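Local coordinates for protein probable TonB-dependent siderophore receptor PirA (Acinetobacter baumannii, PDB 5FR8) that probably takes part in iron uptake across the outer membrane by binding iron-chelating siderophores, and may bind ferric enterobactin with micromolar affinity, at residues A[377-389]-A[401-413]. Residues are numbered along the deposited sequence; the frame is centred on the assembly and turned at random.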
loop_
_atom_site.group_PDB
_atom_site.type_symbol
_atom_site.label_atom_id
_atom_site.label_comp_id
_atom_site.label_asym_id
_atom_site.label_seq_id
_atom_site.Cartn_x
_atom_site.Cartn_y
_atom_site.Cartn_z
ATOM N N ASP A 377 7.496 10.904 -14.432
ATOM C CA ASP A 377 6.648 11.580 -13.452
ATOM C C ASP A 377 6.918 13.095 -13.413
ATOM O O ASP A 377 8.090 13.506 -13.365
ATOM C CB ASP A 377 6.909 11.024 -12.052
ATOM C CG ASP A 377 6.381 9.620 -11.865
ATOM O OD1 ASP A 377 5.342 9.285 -12.447
ATOM O OD2 ASP A 377 6.999 8.851 -11.116
ATOM N N ARG A 378 5.850 13.916 -13.436
ATOM C CA ARG A 378 5.982 15.360 -13.117
ATOM C C ARG A 378 5.154 15.742 -11.899
ATOM O O ARG A 378 3.995 15.364 -11.769
ATOM C CB ARG A 378 5.597 16.237 -14.294
ATOM C CG ARG A 378 6.359 15.900 -15.556
ATOM C CD ARG A 378 6.925 17.156 -16.181
ATOM N NE ARG A 378 6.883 17.069 -17.628
ATOM C CZ ARG A 378 5.766 17.183 -18.336
ATOM N NH1 ARG A 378 4.599 17.377 -17.725
ATOM N NH2 ARG A 378 5.814 17.099 -19.658
ATOM N N PHE A 379 5.762 16.495 -10.997
ATOM C CA PHE A 379 5.133 16.806 -9.723
ATOM C C PHE A 379 5.265 18.290 -9.428
ATOM O O PHE A 379 6.346 18.837 -9.492
ATOM C CB PHE A 379 5.832 15.994 -8.639
ATOM C CG PHE A 379 5.146 16.019 -7.295
ATOM C CD1 PHE A 379 3.790 15.741 -7.183
ATOM C CD2 PHE A 379 5.877 16.254 -6.137
ATOM C CE1 PHE A 379 3.171 15.725 -5.947
ATOM C CE2 PHE A 379 5.254 16.261 -4.899
ATOM C CZ PHE A 379 3.896 16.000 -4.804
ATOM N N LYS A 380 4.151 18.940 -9.141
ATOM C CA LYS A 380 4.144 20.313 -8.600
ATOM C C LYS A 380 3.730 20.225 -7.119
ATOM O O LYS A 380 2.685 19.607 -6.795
ATOM C CB LYS A 380 3.199 21.226 -9.423
ATOM C CG LYS A 380 3.449 22.737 -9.302
ATOM C CD LYS A 380 2.337 23.648 -9.865
ATOM C CE LYS A 380 2.831 25.046 -10.328
ATOM N NZ LYS A 380 2.032 25.655 -11.459
ATOM N N ASP A 381 4.572 20.783 -6.235
ATOM C CA ASP A 381 4.257 20.953 -4.794
ATOM C C ASP A 381 4.901 22.239 -4.267
ATOM O O ASP A 381 6.117 22.311 -4.088
ATOM C CB ASP A 381 4.733 19.757 -3.971
ATOM C CG ASP A 381 4.368 19.859 -2.469
ATOM O OD1 ASP A 381 4.178 20.996 -1.958
ATOM O OD2 ASP A 381 4.294 18.786 -1.799
ATOM N N ASN A 382 4.076 23.261 -4.043
ATOM C CA ASN A 382 4.585 24.566 -3.648
ATOM C C ASN A 382 4.419 24.887 -2.173
ATOM O O ASN A 382 4.871 25.927 -1.708
ATOM C CB ASN A 382 3.959 25.672 -4.491
ATOM C CG ASN A 382 4.876 26.866 -4.607
ATOM O OD1 ASN A 382 5.976 26.754 -5.145
ATOM N ND2 ASN A 382 4.455 28.002 -4.062
ATOM N N VAL A 383 3.787 23.993 -1.429
ATOM C CA VAL A 383 3.596 24.212 -0.005
ATOM C C VAL A 383 4.658 23.458 0.868
ATOM O O VAL A 383 5.068 23.960 1.921
ATOM C CB VAL A 383 2.136 23.877 0.376
ATOM C CG1 VAL A 383 1.893 22.372 0.315
ATOM C CG2 VAL A 383 1.785 24.454 1.749
ATOM N N SER A 384 5.129 22.290 0.426
ATOM C CA SER A 384 6.158 21.547 1.165
ATOM C C SER A 384 7.591 22.008 0.885
ATOM O O SER A 384 8.532 21.694 1.633
ATOM C CB SER A 384 6.059 20.067 0.826
ATOM O OG SER A 384 4.736 19.588 1.014
ATOM N N THR A 385 7.738 22.757 -0.197
ATOM C CA THR A 385 9.037 23.079 -0.762
ATOM C C THR A 385 9.434 24.524 -0.456
ATOM O O THR A 385 10.302 25.119 -1.110
ATOM C CB THR A 385 9.021 22.840 -2.273
ATOM O OG1 THR A 385 8.034 23.673 -2.883
ATOM C CG2 THR A 385 8.699 21.362 -2.562
ATOM N N THR A 386 8.773 25.066 0.561
ATOM C CA THR A 386 9.062 26.372 1.143
ATOM C C THR A 386 9.472 26.109 2.556
ATOM O O THR A 386 8.676 25.551 3.313
ATOM C CB THR A 386 7.786 27.190 1.317
ATOM O OG1 THR A 386 7.314 27.610 0.040
ATOM C CG2 THR A 386 8.035 28.367 2.225
ATOM N N GLN A 387 10.682 26.516 2.918
ATOM C CA GLN A 387 11.193 26.357 4.280
ATOM C C GLN A 387 12.539 27.028 4.280
ATOM O O GLN A 387 13.316 26.856 3.340
ATOM C CB GLN A 387 11.391 24.893 4.706
ATOM C CG GLN A 387 10.170 24.107 5.201
ATOM C CD GLN A 387 9.329 24.819 6.258
ATOM O OE1 GLN A 387 9.666 24.850 7.447
ATOM N NE2 GLN A 387 8.196 25.342 5.838
ATOM N N GLY A 388 12.803 27.791 5.336
ATOM C CA GLY A 388 14.048 28.509 5.478
ATOM C C GLY A 388 14.160 29.606 4.455
ATOM O O GLY A 388 15.265 30.021 4.109
ATOM N N LYS A 389 13.021 30.061 3.948
ATOM C CA LYS A 389 12.996 31.266 3.124
ATOM C C LYS A 389 12.759 32.470 4.029
ATOM O O LYS A 389 11.827 32.491 4.838
ATOM C CB LYS A 389 11.905 31.195 2.060
ATOM C CG LYS A 389 12.310 30.451 0.801
ATOM C CD LYS A 389 11.235 30.593 -0.264
ATOM C CE LYS A 389 11.766 30.262 -1.649
ATOM N NZ LYS A 389 10.648 30.140 -2.621
ATOM N N ALA A 401 18.926 25.814 -1.317
ATOM C CA ALA A 401 18.003 25.425 -2.381
ATOM C C ALA A 401 17.695 26.602 -3.280
ATOM O O ALA A 401 16.942 27.493 -2.903
ATOM C CB ALA A 401 16.716 24.892 -1.790
ATOM N N LYS A 402 18.278 26.589 -4.471
ATOM C CA LYS A 402 18.073 27.646 -5.442
ATOM C C LYS A 402 17.391 27.063 -6.660
ATOM O O LYS A 402 17.439 25.863 -6.887
ATOM C CB LYS A 402 19.406 28.281 -5.830
ATOM C CG LYS A 402 20.048 29.043 -4.688
ATOM C CD LYS A 402 21.512 29.295 -4.962
ATOM C CE LYS A 402 22.193 29.887 -3.745
ATOM N NZ LYS A 402 23.402 30.655 -4.147
ATOM N N GLY A 403 16.753 27.926 -7.445
ATOM C CA GLY A 403 15.966 27.487 -8.597
ATOM C C GLY A 403 14.556 27.142 -8.169
ATOM O O GLY A 403 14.219 27.235 -6.982
ATOM N N ASP A 404 13.729 26.727 -9.120
ATOM C CA ASP A 404 12.342 26.437 -8.803
ATOM C C ASP A 404 12.308 25.196 -7.957
ATOM O O ASP A 404 12.599 24.118 -8.450
ATOM C CB ASP A 404 11.522 26.238 -10.071
ATOM C CG ASP A 404 10.013 26.316 -9.815
ATOM O OD1 ASP A 404 9.623 26.287 -8.629
ATOM O OD2 ASP A 404 9.226 26.414 -10.801
ATOM N N ARG A 405 11.981 25.355 -6.679
ATOM C CA ARG A 405 11.887 24.224 -5.750
ATOM C C ARG A 405 10.547 23.513 -5.813
ATOM O O ARG A 405 10.322 22.594 -5.049
ATOM C CB ARG A 405 12.078 24.684 -4.292
ATOM C CG ARG A 405 13.449 25.267 -3.969
ATOM C CD ARG A 405 13.472 26.059 -2.667
ATOM N NE ARG A 405 12.850 25.359 -1.541
ATOM C CZ ARG A 405 13.041 25.684 -0.262
ATOM N NH1 ARG A 405 13.848 26.683 0.056
ATOM N NH2 ARG A 405 12.430 25.015 0.705
ATOM N N SER A 406 9.650 23.935 -6.698
ATOM C CA SER A 406 8.254 23.500 -6.625
ATOM C C SER A 406 7.937 22.380 -7.593
ATOM O O SER A 406 6.853 21.821 -7.555
ATOM C CB SER A 406 7.314 24.684 -6.883
ATOM O OG SER A 406 7.206 24.976 -8.275
ATOM N N LYS A 407 8.877 22.069 -8.484
ATOM C CA LYS A 407 8.627 21.146 -9.606
ATOM C C LYS A 407 9.688 20.093 -9.652
ATOM O O LYS A 407 10.870 20.407 -9.702
ATOM C CB LYS A 407 8.571 21.895 -10.948
ATOM C CG LYS A 407 7.542 23.013 -10.934
ATOM C CD LYS A 407 6.898 23.312 -12.275
ATOM C CE LYS A 407 5.597 24.081 -12.029
ATOM N NZ LYS A 407 5.245 25.078 -13.083
ATOM N N MET A 408 9.256 18.841 -9.630
ATOM C CA MET A 408 10.162 17.709 -9.588
ATOM C C MET A 408 9.893 16.756 -10.757
ATOM O O MET A 408 8.724 16.502 -11.090
ATOM C CB MET A 408 9.977 16.999 -8.248
ATOM C CG MET A 408 10.522 17.813 -7.080
ATOM S SD MET A 408 9.644 17.579 -5.520
ATOM C CE MET A 408 8.419 18.883 -5.575
ATOM N N GLU A 409 10.972 16.246 -11.371
ATOM C CA GLU A 409 10.907 15.285 -12.499
ATOM C C GLU A 409 11.502 13.957 -12.088
ATOM O O GLU A 409 12.480 13.932 -11.342
ATOM C CB GLU A 409 11.726 15.762 -13.736
ATOM C CG GLU A 409 11.066 16.842 -14.569
ATOM C CD GLU A 409 11.214 16.629 -16.075
ATOM O OE1 GLU A 409 11.238 15.462 -16.520
ATOM O OE2 GLU A 409 11.284 17.630 -16.833
ATOM N N SER A 410 10.967 12.867 -12.642
ATOM C CA SER A 410 11.553 11.519 -12.488
ATOM C C SER A 410 11.364 10.712 -13.763
ATOM O O SER A 410 10.294 10.737 -14.371
ATOM C CB SER A 410 10.883 10.794 -11.339
ATOM O OG SER A 410 11.617 9.679 -10.974
ATOM N N ARG A 411 12.408 10.009 -14.187
ATOM C CA ARG A 411 12.313 9.175 -15.374
ATOM C C ARG A 411 13.012 7.844 -15.118
ATOM O O ARG A 411 14.133 7.793 -14.592
ATOM C CB ARG A 411 12.913 9.877 -16.585
ATOM C CG ARG A 411 12.092 11.056 -17.088
ATOM C CD ARG A 411 12.727 11.831 -18.254
ATOM N NE ARG A 411 14.098 12.280 -18.005
ATOM C CZ ARG A 411 14.466 13.203 -17.111
ATOM N NH1 ARG A 411 13.571 13.810 -16.311
ATOM N NH2 ARG A 411 15.758 13.511 -17.003
ATOM N N ILE A 412 12.323 6.764 -15.475
ATOM C CA ILE A 412 12.879 5.428 -15.392
ATOM C C ILE A 412 12.723 4.775 -16.731
ATOM O O ILE A 412 11.612 4.697 -17.248
ATOM C CB ILE A 412 12.153 4.529 -14.378
ATOM C CG1 ILE A 412 12.250 5.113 -12.961
ATOM C CG2 ILE A 412 12.774 3.135 -14.402
ATOM C CD1 ILE A 412 11.600 4.272 -11.889
ATOM N N ALA A 413 13.839 4.323 -17.289
ATOM C CA ALA A 413 13.814 3.536 -18.486
ATOM C C ALA A 413 14.303 2.137 -18.147
ATOM O O ALA A 413 15.319 1.977 -17.459
ATOM C CB ALA A 413 14.695 4.163 -19.533
#
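Two neighbouring antiparallel strands of the TonB-dependent receptor barrel meet here, and the loop that joins them folds back on itself where Arg405 reaches Gln387. Strands 377-380 and 407-413 run at 167°. Asp377 with Ser410 and Phe379 with Met408 are hydrogen-bonded pairs, each closed by two bonds; Phe379 O, for instance, takes Met408 N at 2.9 Å. Past Lys380 and Lys407 a further backbone bond, Asp381 N to Ser406 O at 2.8 Å, continues the ladder.

On the side of the sheet that carries Phe379, the Met408 side chain bends so that its methyl CE comes 3.7 Å from ring atom CD2. Its SD sits at the ring edge, 85° off the normal, a Met-aromatic contact. With CG anti to the backbone N (chi1 -170°), the Phe379 ring lies alongside the methionine, and Met474 of helix 474-477 touches both. The same methyl meets Thr385 CG2 tip to tip. On the opposite side of the sheet Lys380 and Lys407 run side by side, with CE to CE 3.4 Å; both are exposed, and their like charges should repel somewhat.

The loop is held from within. Asp381 OD1 accepts Ser384 N on its syn side in an Asx motif, OD2 takes Ser384 OG and Tyr475 OH, and Thr385 OG1 donates to a lone pair of Asp381 O at 2.6 Å. Across from this turn, the Arg405 chain bends at chi3 and brings its guanidinium up against the backbone of Thr385-Gln387. NH1 and NH2 of Arg405 share Gln387 O, which lies in plane at the guanidinium edge, through two weak bonds of 3.3 Å each. This is a beta-hairpin of the TonB-dependent receptor barrel, its paired strands running into a long folded connecting loop.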